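Local coordinates for protein transcriptional regulator (NtrC family) (Aquifex aeolicus, PDB 3DZD) that probably hydrolyses ATP through its AAA+ domain to activate transcription by the sigma54 form of RNA polymerase, under control of a receiver domain, at residues A[225-230]-A[265-270]. Numbering follows the deposited sequence.
Sequences TLFLDE and RVISAT
Leu226 and Leu228 each give their backbone N-H to strand 265-270 and take one back. Leu226 N bonds to Arg265 O and Ile267 N to Leu226 O; Leu228 N then reaches Ile267 O at 2.8 Å and Ala269 N reaches Leu228 O, so the two strands run parallel in register. On the face carrying Phe227, the ring stands with CG anti to the backbone N (chi1 176°), which lays CE1 3.5 Å from Ala269 CB and CD1 3.9 Å from Ile267 CG2. The other branch of Ile267 ends in CD1, 3.6 Å from Thr225 CG2, and helix 165-176 covers this face through Ala169 and Ile172. On the reverse face Leu228 CD1 touches Val266 CG1 more loosely, at 4.2 Å. A water bridges the N-terminal ends: it lies 2.8 Å from Thr225 OG1 and accepts from Arg265 NH1 at the guanidinium edge, while His173 also bonds Thr225 OG1 and Ala153 O holds Arg265 NE. Past the last backbone bond, Glu230 bends at chi2 (41°) and brings its carboxylate across Thr270, whose OG1 donates to the syn lone pair of Glu230 OE1 at 3.1 Å. Asn271 N bonds the other oxygen, OE2, and Lys272 N bonds Thr270 OG1. A leucine in place of Glu230 would probably leave the Thr270 hydroxyl and Asn271 N without their carboxylate partner. Strands 225-229 and 265-270 are neighbouring inner strands of the parallel P-loop NTPase sheet, in the order 2-3-4-1-5; LFLDE fits the Walker B motif, and the Asp229 side chain comes within about 4 Å of bound ADP. The Glu230 carboxylate is thus gripped at both oxygens, by the last residue of strand 265-270 and by the one that follows it, which sets its rotation.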
ATOM      1  N   THR A 225       2.149 -13.049  -3.607  1.00 38.43           N
ATOM      2  CA  THR A 225       1.589 -14.243  -2.997  1.00 42.32           C
ATOM      3  C   THR A 225       0.089 -14.089  -2.936  1.00 44.39           C
ATOM      4  O   THR A 225      -0.422 -13.092  -2.431  1.00 42.85           O
ATOM      5  CB  THR A 225       2.134 -14.453  -1.574  1.00 43.64           C
ATOM      6  OG1 THR A 225       3.547 -14.688  -1.636  1.00 46.70           O
ATOM      7  CG2 THR A 225       1.450 -15.637  -0.896  1.00 46.19           C
ATOM      8  N   LEU A 226      -0.611 -15.069  -3.484  1.00 37.95           N
ATOM      9  CA  LEU A 226      -2.063 -15.101  -3.432  1.00 43.06           C
ATOM     10  C   LEU A 226      -2.472 -16.051  -2.310  1.00 37.22           C
ATOM     11  O   LEU A 226      -2.131 -17.230  -2.354  1.00 37.36           O
ATOM     12  CB  LEU A 226      -2.613 -15.604  -4.766  1.00 37.26           C
ATOM     13  CG  LEU A 226      -4.128 -15.636  -4.922  1.00 37.34           C
ATOM     14  CD1 LEU A 226      -4.666 -14.225  -5.080  1.00 39.81           C
ATOM     15  CD2 LEU A 226      -4.515 -16.502  -6.111  1.00 38.13           C
ATOM     16  N   PHE A 227      -3.183 -15.522  -1.313  1.00 36.99           N
ATOM     17  CA  PHE A 227      -3.688 -16.312  -0.184  1.00 36.96           C
ATOM     18  C   PHE A 227      -5.172 -16.609  -0.364  1.00 38.89           C
ATOM     19  O   PHE A 227      -6.007 -15.701  -0.339  1.00 44.81           O
ATOM     20  CB  PHE A 227      -3.454 -15.580   1.145  1.00 36.71           C
ATOM     21  CG  PHE A 227      -4.043 -16.281   2.363  1.00 36.73           C
ATOM     22  CD1 PHE A 227      -3.697 -17.583   2.677  1.00 39.40           C
ATOM     23  CD2 PHE A 227      -4.924 -15.613   3.208  1.00 37.56           C
ATOM     24  CE1 PHE A 227      -4.225 -18.210   3.792  1.00 40.30           C
ATOM     25  CE2 PHE A 227      -5.452 -16.236   4.320  1.00 47.53           C
ATOM     26  CZ  PHE A 227      -5.102 -17.537   4.614  1.00 48.06           C
ATOM     27  N   LEU A 228      -5.493 -17.885  -0.557  1.00 37.32           N
ATOM     28  CA  LEU A 228      -6.876 -18.320  -0.707  1.00 37.50           C
ATOM     29  C   LEU A 228      -7.419 -18.830   0.620  1.00 38.30           C
ATOM     30  O   LEU A 228      -7.175 -19.983   0.992  1.00 37.72           O
ATOM     31  CB  LEU A 228      -6.956 -19.430  -1.745  1.00 37.79           C
ATOM     32  CG  LEU A 228      -6.461 -19.065  -3.145  1.00 38.10           C
ATOM     33  CD1 LEU A 228      -6.387 -20.289  -4.013  1.00 38.29           C
ATOM     34  CD2 LEU A 228      -7.361 -17.987  -3.780  1.00 37.79           C
ATOM     35  N   ASP A 229      -8.150 -17.982   1.334  1.00 49.46           N
ATOM     36  CA  ASP A 229      -8.739 -18.383   2.605  1.00 53.12           C
ATOM     37  C   ASP A 229      -9.946 -19.291   2.379  1.00 62.82           C
ATOM     38  O   ASP A 229     -10.801 -19.012   1.541  1.00 64.13           O
ATOM     39  CB  ASP A 229      -9.130 -17.161   3.443  1.00 60.05           C
ATOM     40  CG  ASP A 229      -9.084 -17.438   4.948  1.00 70.56           C
ATOM     41  OD1 ASP A 229      -9.087 -18.626   5.346  1.00 72.08           O
ATOM     42  OD2 ASP A 229      -9.039 -16.462   5.733  1.00 73.28           O
ATOM     43  N   GLU A 230      -9.998 -20.373   3.149  1.00 51.16           N
ATOM     44  CA  GLU A 230     -10.987 -21.444   2.995  1.00 50.06           C
ATOM     45  C   GLU A 230     -11.236 -21.865   1.559  1.00 51.52           C
ATOM     46  O   GLU A 230     -12.365 -21.827   1.068  1.00 54.92           O
ATOM     47  CB  GLU A 230     -12.309 -21.134   3.702  1.00 61.03           C
ATOM     48  CG  GLU A 230     -13.177 -22.389   3.858  1.00 68.78           C
ATOM     49  CD  GLU A 230     -12.356 -23.616   4.237  1.00 61.83           C
ATOM     50  OE1 GLU A 230     -12.439 -24.670   3.556  1.00 47.16           O
ATOM     51  OE2 GLU A 230     -11.607 -23.507   5.226  1.00 65.20           O
ATOM     52  N   ARG A 265       2.905 -17.074  -6.072  1.00 37.91           N
ATOM     53  CA  ARG A 265       3.079 -18.139  -5.102  1.00 37.92           C
ATOM     54  C   ARG A 265       1.740 -18.301  -4.397  1.00 37.81           C
ATOM     55  O   ARG A 265       1.207 -17.349  -3.830  1.00 37.58           O
ATOM     56  CB  ARG A 265       4.174 -17.779  -4.108  1.00 38.06           C
ATOM     57  CG  ARG A 265       4.845 -18.969  -3.474  1.00 38.10           C
ATOM     58  CD  ARG A 265       4.072 -19.471  -2.258  1.00 38.25           C
ATOM     59  NE  ARG A 265       4.738 -20.642  -1.694  1.00 38.23           N
ATOM     60  CZ  ARG A 265       5.842 -20.583  -0.956  1.00 39.14           C
ATOM     61  NH1 ARG A 265       6.398 -19.407  -0.689  1.00 42.31           N
ATOM     62  NH2 ARG A 265       6.394 -21.698  -0.498  1.00 40.67           N
ATOM     63  N   VAL A 266       1.189 -19.504  -4.456  1.00 39.16           N
ATOM     64  CA  VAL A 266      -0.138 -19.761  -3.926  1.00 42.56           C
ATOM     65  C   VAL A 266      -0.093 -20.329  -2.519  1.00 41.47           C
ATOM     66  O   VAL A 266       0.525 -21.370  -2.274  1.00 46.25           O
ATOM     67  CB  VAL A 266      -0.900 -20.746  -4.816  1.00 41.79           C
ATOM     68  CG1 VAL A 266      -2.270 -21.039  -4.220  1.00 44.52           C
ATOM     69  CG2 VAL A 266      -1.019 -20.183  -6.226  1.00 38.83           C
ATOM     70  N   ILE A 267      -0.747 -19.635  -1.595  1.00 37.63           N
ATOM     71  CA  ILE A 267      -0.913 -20.154  -0.243  1.00 38.36           C
ATOM     72  C   ILE A 267      -2.398 -20.316   0.030  1.00 37.81           C
ATOM     73  O   ILE A 267      -3.185 -19.400  -0.231  1.00 37.53           O
ATOM     74  CB  ILE A 267      -0.289 -19.235   0.830  1.00 37.50           C
ATOM     75  CG1 ILE A 267       1.199 -19.011   0.537  1.00 37.58           C
ATOM     76  CG2 ILE A 267      -0.493 -19.837   2.216  1.00 37.48           C
ATOM     77  CD1 ILE A 267       1.913 -18.158   1.572  1.00 37.32           C
ATOM     78  N   SER A 268      -2.773 -21.479   0.549  1.00 37.87           N
ATOM     79  CA  SER A 268      -4.168 -21.790   0.794  1.00 38.08           C
ATOM     80  C   SER A 268      -4.377 -22.159   2.236  1.00 37.92           C
ATOM     81  O   SER A 268      -3.449 -22.580   2.917  1.00 38.00           O
ATOM     82  CB  SER A 268      -4.598 -22.967  -0.073  1.00 38.34           C
ATOM     83  OG  SER A 268      -4.428 -22.646  -1.431  1.00 38.31           O
ATOM     84  N   ALA A 269      -5.610 -22.021   2.691  1.00 37.89           N
ATOM     85  CA  ALA A 269      -5.948 -22.317   4.070  1.00 37.94           C
ATOM     86  C   ALA A 269      -7.298 -23.004   4.102  1.00 38.57           C
ATOM     87  O   ALA A 269      -8.168 -22.694   3.289  1.00 38.63           O
ATOM     88  CB  ALA A 269      -5.986 -21.055   4.875  1.00 37.74           C
ATOM     89  N   THR A 270      -7.474 -23.936   5.031  1.00 38.48           N
ATOM     90  CA  THR A 270      -8.733 -24.644   5.159  1.00 38.77           C
ATOM     91  C   THR A 270      -8.966 -25.034   6.619  1.00 39.84           C
ATOM     92  O   THR A 270      -8.016 -25.218   7.382  1.00 39.39           O
ATOM     93  CB  THR A 270      -8.746 -25.901   4.252  1.00 41.04           C
ATOM     94  OG1 THR A 270     -10.038 -26.515   4.274  1.00 49.38           O
ATOM     95  CG2 THR A 270      -7.702 -26.909   4.709  1.00 39.36           C
TER
HETATM   96  O   HOH W   1       5.628 -16.398  -1.075  1.00 43.99           O